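Local coordinates for protein alpha-1,3-glucanase (Streptomyces thermodiastaticus, PDB 7C7D) that hydrolyses alpha-1,3-glucan as a thermostable family GH87 glycosidase, its catalytic unit joining a calcium-binding beta domain to a right-handed parallel beta-helix, at residues G237-I242 against T260-G265; V286-F291 against S317-M322. All coordinates share one frame; numbering follows the deposited sequence. Where two conformers were deposited one is given.

From the N terminus the chain passes through the calcium-binding beta domain and then enters the parallel beta-helix. Interaction 1 comes first: 237-242 pairs with 260-265 and closes a loop of 17 residues, as one turn of the coil is laid beside the previous one. The chain runs on to 286-291, and interaction 2 closes a loop of 25 residues at 317-322. The two contacts follow in series and neither nests nor crosses. They are joined edge to edge, since strands 259-263 and 286-289 are neighbours. L261 N lies 2.8 Å from H287 O, probably hydrogen-bonded. Four neighbouring parallel strands, from successive turns near the N-terminal end of the helix, are thus tied together.

Interaction 1: residues G237-I242 against T260-G265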
ATOM      1  N   GLY A 237      28.298  13.073   9.055  1.00 28.69           N
ATOM      2  CA  GLY A 237      28.616  12.118  10.093  1.00 29.51           C
ATOM      3  C   GLY A 237      27.789  12.260  11.347  1.00 29.09           C
ATOM      4  O   GLY A 237      28.035  11.535  12.320  1.00 30.77           O
ATOM      5  N   GLY A 238      26.814  13.167  11.357  1.00 26.58           N
ATOM      6  CA  GLY A 238      26.038  13.436  12.548  1.00 24.68           C
ATOM      7  C   GLY A 238      24.554  13.574  12.291  1.00 23.48           C
ATOM      8  O   GLY A 238      24.008  12.946  11.381  1.00 24.00           O
ATOM      9  N   VAL A 239      23.888  14.405  13.086  1.00 23.62           N
ATOM     10  CA  VAL A 239      22.434  14.448  13.137  1.00 23.01           C
ATOM     11  C   VAL A 239      21.973  15.865  12.852  1.00 22.22           C
ATOM     12  O   VAL A 239      22.450  16.818  13.479  1.00 23.55           O
ATOM     13  CB  VAL A 239      21.908  13.978  14.506  1.00 23.73           C
ATOM     14  CG1 VAL A 239      20.390  14.120  14.573  1.00 23.12           C
ATOM     15  CG2 VAL A 239      22.344  12.546  14.779  1.00 24.01           C
ATOM     16  N   VAL A 240      21.050  15.997  11.907  1.00 21.55           N
ATOM     17  CA  VAL A 240      20.299  17.223  11.690  1.00 20.55           C
ATOM     18  C   VAL A 240      18.972  17.085  12.420  1.00 20.15           C
ATOM     19  O   VAL A 240      18.239  16.106  12.219  1.00 21.17           O
ATOM     20  CB  VAL A 240      20.070  17.472  10.192  1.00 21.25           C
ATOM     21  CG1 VAL A 240      19.146  18.644  10.007  1.00 22.30           C
ATOM     22  CG2 VAL A 240      21.387  17.720   9.489  1.00 22.10           C
ATOM     23  N   TRP A 241      18.658  18.066  13.253  1.00 21.16           N
ATOM     24  CA  TRP A 241      17.451  18.062  14.065  1.00 21.57           C
ATOM     25  C   TRP A 241      16.404  18.956  13.416  1.00 19.96           C
ATOM     26  O   TRP A 241      16.705  20.087  13.014  1.00 20.68           O
ATOM     27  CB  TRP A 241      17.775  18.585  15.462  1.00 23.69           C
ATOM     28  CG  TRP A 241      16.591  18.761  16.351  1.00 26.08           C
ATOM     29  CD1 TRP A 241      16.116  19.936  16.860  1.00 27.30           C
ATOM     30  CD2 TRP A 241      15.742  17.731  16.862  1.00 26.96           C
ATOM     31  NE1 TRP A 241      15.020  19.699  17.655  1.00 28.84           N
ATOM     32  CE2 TRP A 241      14.769  18.353  17.671  1.00 27.44           C
ATOM     33  CE3 TRP A 241      15.704  16.341  16.707  1.00 27.45           C
ATOM     34  CZ2 TRP A 241      13.772  17.632  18.328  1.00 28.75           C
ATOM     35  CZ3 TRP A 241      14.719  15.627  17.367  1.00 28.23           C
ATOM     36  CH2 TRP A 241      13.765  16.275  18.165  1.00 28.19           C
ATOM     37  N   ILE A 242      15.183  18.443  13.315  1.00 19.50           N
ATOM     38  CA  ILE A 242      14.045  19.199  12.800  1.00 19.75           C
ATOM     39  C   ILE A 242      13.098  19.438  13.971  1.00 19.96           C
ATOM     40  O   ILE A 242      12.342  18.528  14.346  1.00 20.56           O
ATOM     41  CB  ILE A 242      13.324  18.442  11.673  1.00 18.85           C
ATOM     42  CG1 ILE A 242      14.286  18.034  10.552  1.00 19.30           C
ATOM     43  CG2 ILE A 242      12.189  19.285  11.118  1.00 19.47           C
ATOM     44  CD1 ILE A 242      13.662  17.071   9.540  1.00 19.65           C
ATOM     45  N   THR A 260      21.933  11.852   9.517  1.00 18.48           N
ATOM     46  CA  THR A 260      20.630  11.495  10.044  1.00 19.18           C
ATOM     47  C   THR A 260      19.786  12.759  10.056  1.00 19.63           C
ATOM     48  O   THR A 260      20.221  13.798  10.568  1.00 22.05           O
ATOM     49  CB  THR A 260      20.770  10.946  11.465  1.00 20.06           C
ATOM     50  OG1 THR A 260      21.472   9.698  11.426  1.00 20.91           O
ATOM     51  CG2 THR A 260      19.407  10.745  12.111  1.00 21.08           C
ATOM     52  N   LEU A 261      18.619  12.691   9.439  1.00 18.33           N
ATOM     53  CA  LEU A 261      17.640  13.769   9.484  0.58 18.63           C
ATOM     54  C   LEU A 261      16.539  13.301  10.424  1.00 18.12           C
ATOM     55  O   LEU A 261      15.781  12.382  10.094  1.00 17.92           O
ATOM     56  CB  LEU A 261      17.101  14.046   8.083  0.58 20.25           C
ATOM     57  CG  LEU A 261      16.337  15.337   7.802  0.58 21.15           C
ATOM     58  CD1 LEU A 261      17.068  16.535   8.351  0.58 22.87           C
ATOM     59  CD2 LEU A 261      16.119  15.496   6.308  0.58 21.27           C
ATOM     60  N   GLN A 262      16.471  13.914  11.600  1.00 18.69           N
ATOM     61  CA  GLN A 262      15.619  13.436  12.675  1.00 19.86           C
ATOM     62  C   GLN A 262      14.672  14.528  13.139  1.00 19.25           C
ATOM     63  O   GLN A 262      15.108  15.626  13.510  1.00 20.06           O
ATOM     64  CB  GLN A 262      16.467  12.970  13.850  1.00 23.50           C
ATOM     65  CG  GLN A 262      15.646  12.521  15.039  1.00 28.38           C
ATOM     66  CD  GLN A 262      16.479  11.798  16.064  1.00 33.68           C
ATOM     67  OE1 GLN A 262      17.648  11.496  15.826  1.00 36.42           O
ATOM     68  NE2 GLN A 262      15.885  11.513  17.216  1.00 34.52           N
ATOM     69  N   GLY A 263      13.376  14.210  13.137  1.00 18.88           N
ATOM     70  CA  GLY A 263      12.371  15.069  13.717  1.00 19.26           C
ATOM     71  C   GLY A 263      11.996  14.639  15.129  1.00 18.86           C
ATOM     72  O   GLY A 263      12.526  13.682  15.694  1.00 19.15           O
ATOM     73  N   ALA A 264      11.053  15.384  15.696  1.00 19.09           N
ATOM     74  CA  ALA A 264      10.541  15.136  17.037  1.00 19.60           C
ATOM     75  C   ALA A 264       9.404  14.127  17.049  1.00 19.23           C
ATOM     76  O   ALA A 264       8.820  13.877  18.115  1.00 20.57           O
ATOM     77  CB  ALA A 264      10.063  16.452  17.660  1.00 20.63           C
ATOM     78  N   GLY A 265       9.099  13.530  15.899  1.00 17.70           N
ATOM     79  CA  GLY A 265       7.930  12.694  15.723  1.00 17.44           C
ATOM     80  C   GLY A 265       7.135  13.173  14.528  1.00 16.35           C
ATOM     81  O   GLY A 265       7.024  14.379  14.296  1.00 17.56           O
TER
HETATM   82  O   HOH W   1      24.232  10.130  11.086  1.00 26.64           O
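V240 and L261 stand side by side on the inner face of two parallel strands. V240 CG1 comes within 3.4 Å of L261 CD1, but this holds for one of two leucine conformers and its closeness is doubtful. I242 crosses the leucine obliquely, its CD1 3.6 Å from L261 CG. In this conformer the leucine branch fills the notch between V240 and I242. On the other face V239 CG2 sits beside T260 CB, and Q262 reaches back along the strand toward V239. W241 leans across the edge of the next strand. Its CG is anti to the backbone N (chi1 174°), which brings the six-membered ring alongside Q262 O and G263 O, as far as A264. W241 CH2 meets A264 CB at 3.7 Å. With W241 replaced by alanine, A264 CB would probably lose its aromatic neighbour and a gap would open beside it. Four backbone bonds hold the register, among them V240 N to T260 O at 2.7 Å. A water links G238 O to T260 OG1. V240 and I242 pack against helix 225-234, on A231 and F228. Strand 238-242 also bonds to V209 and V211, while strand 259-263 pairs on its other edge with strand 286-289.

Interaction 2: residues V286-F291 against S317-M322; sequences VHLKDF and SSVSGM
F291 and M322 make the tight end of this contact. The methyl CE of M322 sits over the centre of the F291 ring, 3.4 Å from its centroid and almost on the ring normal, a CH-pi contact. The sulfur SD lies over the same face, 4.1 Å from the centroid, so the pair is also a Met-aromatic contact. M322 reaches this place by bending twice, at chi2 (-70°) and chi3 (-61°), which folds its end back over the ring. The same sulfur takes a weak bond from F291 N. On this buried face L288 lies alongside V319, with L288 CD1 a looser 4.2 Å from V319 CG2.

The opposite face carries H287, K289, S318 and S320, and is polar and partly open to solvent. S318 OG meets H287 ND1 at 2.7 Å, at the edge of the imidazole and near its plane. This nearly straight bond helps to fix the rotation of the ring. One water joins S318 OG, S320 OG and L288 O. A second bridges S320 OG and D290 OD1, so water mediates much of the side-chain contact here. The K289 side chain passes S320 more loosely, CG to OG at 3.9 Å.

Backbone hydrogen bonds of a parallel ladder join the strands, from S318 N to V286 O through to D290 N to S320 O. At the start V286 N bonds to S317 OG at 2.9 Å, and that hydroxyl also bonds to L313 O. G321 has positive phi, and D290 OD1 lies close to its CA, at 3.6 Å. This ladder joins consecutive turns of the parallel beta-helix. Strand 286-289 bonds on its other edge to strand 259-263, F291 also packs on strand 269-272, and N345 of strand 341-348 holds M322 N and V319 O.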
ATOM      1  N   VAL A 286      22.461   7.358   5.227  1.00 15.42           N
ATOM      2  CA  VAL A 286      21.389   8.322   5.411  1.00 15.33           C
ATOM      3  C   VAL A 286      20.351   7.674   6.309  1.00 15.22           C
ATOM      4  O   VAL A 286      19.916   6.548   6.049  1.00 16.69           O
ATOM      5  CB  VAL A 286      20.748   8.686   4.064  1.00 15.38           C
ATOM      6  CG1 VAL A 286      19.556   9.604   4.293  1.00 15.73           C
ATOM      7  CG2 VAL A 286      21.772   9.312   3.137  1.00 16.23           C
ATOM      8  N   HIS A 287      19.938   8.379   7.354  1.00 15.17           N
ATOM      9  CA  HIS A 287      18.878   7.891   8.226  1.00 15.92           C
ATOM     10  C   HIS A 287      17.805   8.961   8.341  1.00 15.52           C
ATOM     11  O   HIS A 287      18.029  10.001   8.963  1.00 16.84           O
ATOM     12  CB  HIS A 287      19.452   7.487   9.580  1.00 16.52           C
ATOM     13  CG  HIS A 287      20.591   6.533   9.449  1.00 17.90           C
ATOM     14  ND1 HIS A 287      20.410   5.199   9.150  1.00 18.70           N
ATOM     15  CD2 HIS A 287      21.929   6.728   9.509  1.00 19.46           C
ATOM     16  CE1 HIS A 287      21.588   4.611   9.055  1.00 20.06           C
ATOM     17  NE2 HIS A 287      22.525   5.516   9.267  1.00 20.46           N
ATOM     18  N   LEU A 288      16.651   8.714   7.723  1.00 14.27           N
ATOM     19  CA  LEU A 288      15.510   9.618   7.807  1.00 14.45           C
ATOM     20  C   LEU A 288      14.596   9.081   8.896  1.00 14.99           C
ATOM     21  O   LEU A 288      14.171   7.922   8.832  1.00 15.74           O
ATOM     22  CB  LEU A 288      14.781   9.694   6.464  1.00 14.38           C
ATOM     23  CG  LEU A 288      15.638  10.009   5.234  1.00 14.83           C
ATOM     24  CD1 LEU A 288      14.783  10.068   3.966  1.00 15.08           C
ATOM     25  CD2 LEU A 288      16.391  11.316   5.431  1.00 16.17           C
ATOM     26  N   LYS A 289      14.323   9.899   9.913  1.00 14.86           N
ATOM     27  CA  LYS A 289      13.646   9.409  11.109  1.00 17.54           C
ATOM     28  C   LYS A 289      12.659  10.425  11.657  1.00 15.75           C
ATOM     29  O   LYS A 289      13.017  11.582  11.893  1.00 16.53           O
ATOM     30  CB  LYS A 289      14.645   9.114  12.242  1.00 24.78           C
ATOM     31  CG  LYS A 289      15.757   8.138  11.937  1.00 28.40           C
ATOM     32  CD  LYS A 289      16.605   7.921  13.185  1.00 31.44           C
ATOM     33  CE  LYS A 289      17.583   6.779  12.994  1.00 34.94           C
ATOM     34  NZ  LYS A 289      18.533   6.638  14.137  1.00 37.46           N
ATOM     35  N   ASP A 290      11.444   9.957  11.941  1.00 15.52           N
ATOM     36  CA  ASP A 290      10.537  10.625  12.877  1.00 16.16           C
ATOM     37  C   ASP A 290      10.123  12.022  12.422  1.00 15.13           C
ATOM     38  O   ASP A 290      10.059  12.950  13.225  1.00 16.25           O
ATOM     39  CB  ASP A 290      11.105  10.656  14.301  1.00 18.21           C
ATOM     40  CG  ASP A 290      11.581   9.294  14.774  1.00 19.60           C
ATOM     41  OD1 ASP A 290      11.030   8.272  14.318  1.00 19.72           O
ATOM     42  OD2 ASP A 290      12.504   9.251  15.615  1.00 22.69           O
ATOM     43  N   PHE A 291       9.831  12.180  11.134  1.00 14.82           N
ATOM     44  CA  PHE A 291       9.167  13.390  10.666  1.00 14.39           C
ATOM     45  C   PHE A 291       8.143  13.034   9.598  1.00 13.89           C
ATOM     46  O   PHE A 291       8.035  11.884   9.166  1.00 14.17           O
ATOM     47  CB  PHE A 291      10.120  14.550  10.273  1.00 13.95           C
ATOM     48  CG  PHE A 291      11.043  14.276   9.100  1.00 14.58           C
ATOM     49  CD1 PHE A 291      12.193  13.512   9.259  1.00 15.51           C
ATOM     50  CD2 PHE A 291      10.807  14.870   7.862  1.00 14.86           C
ATOM     51  CE1 PHE A 291      13.065  13.307   8.195  1.00 15.17           C
ATOM     52  CE2 PHE A 291      11.677  14.671   6.798  1.00 15.07           C
ATOM     53  CZ  PHE A 291      12.809  13.900   6.964  1.00 15.12           C
ATOM     54  N   SER A 317      21.523   2.693   4.608  1.00 14.85           N
ATOM     55  CA  SER A 317      20.605   3.767   4.935  1.00 14.29           C
ATOM     56  C   SER A 317      19.312   3.215   5.521  1.00 13.93           C
ATOM     57  O   SER A 317      19.056   2.006   5.512  1.00 13.80           O
ATOM     58  CB  SER A 317      20.328   4.605   3.687  1.00 14.30           C
ATOM     59  OG  SER A 317      21.504   5.324   3.361  1.00 14.60           O
ATOM     60  N   SER A 318      18.489   4.121   6.050  1.00 13.61           N
ATOM     61  CA  SER A 318      17.230   3.710   6.653  1.00 13.94           C
ATOM     62  C   SER A 318      16.212   4.840   6.610  1.00 13.03           C
ATOM     63  O   SER A 318      16.564   6.026   6.586  1.00 13.44           O
ATOM     64  CB  SER A 318      17.415   3.232   8.101  1.00 15.94           C
ATOM     65  OG  SER A 318      17.848   4.289   8.943  1.00 17.28           O
ATOM     66  N   VAL A 319      14.940   4.446   6.623  1.00 12.61           N
ATOM     67  CA  VAL A 319      13.805   5.362   6.656  1.00 12.18           C
ATOM     68  C   VAL A 319      12.827   4.792   7.673  1.00 11.77           C
ATOM     69  O   VAL A 319      12.329   3.678   7.485  1.00 12.82           O
ATOM     70  CB  VAL A 319      13.120   5.478   5.284  1.00 12.95           C
ATOM     71  CG1 VAL A 319      11.904   6.388   5.365  1.00 13.54           C
ATOM     72  CG2 VAL A 319      14.100   5.952   4.221  1.00 14.03           C
ATOM     73  N   SER A 320      12.567   5.527   8.756  1.00 12.55           N
ATOM     74  CA  SER A 320      11.747   4.972   9.825  1.00 13.59           C
ATOM     75  C   SER A 320      10.966   6.052  10.563  1.00 13.49           C
ATOM     76  O   SER A 320      11.407   7.197  10.678  1.00 13.92           O
ATOM     77  CB  SER A 320      12.601   4.172  10.817  1.00 14.92           C
ATOM     78  OG  SER A 320      13.581   4.994  11.431  1.00 15.95           O
ATOM     79  N   GLY A 321       9.811   5.657  11.095  1.00 12.97           N
ATOM     80  CA  GLY A 321       8.989   6.560  11.878  1.00 13.56           C
ATOM     81  C   GLY A 321       8.407   7.714  11.096  1.00 13.47           C
ATOM     82  O   GLY A 321       8.044   8.730  11.693  1.00 14.56           O
ATOM     83  N   MET A 322       8.293   7.585   9.777  1.00 12.82           N
ATOM     84  CA  MET A 322       7.857   8.677   8.921  1.00 12.44           C
ATOM     85  C   MET A 322       6.362   8.612   8.651  1.00 12.31           C
ATOM     86  O   MET A 322       5.738   7.550   8.697  1.00 13.44           O
ATOM     87  CB  MET A 322       8.579   8.627   7.573  1.00 13.24           C
ATOM     88  CG  MET A 322      10.095   8.610   7.662  1.00 14.30           C
ATOM     89  SD  MET A 322      10.837  10.157   8.223  1.00 14.78           S
ATOM     90  CE  MET A 322      10.297  11.284   6.939  1.00 14.72           C
TER
HETATM   91  O   HOH W   2      15.829   5.762   9.884  1.00 18.60           O
HETATM   92  O   HOH W   3      12.497   5.955  13.742  1.00 22.90           O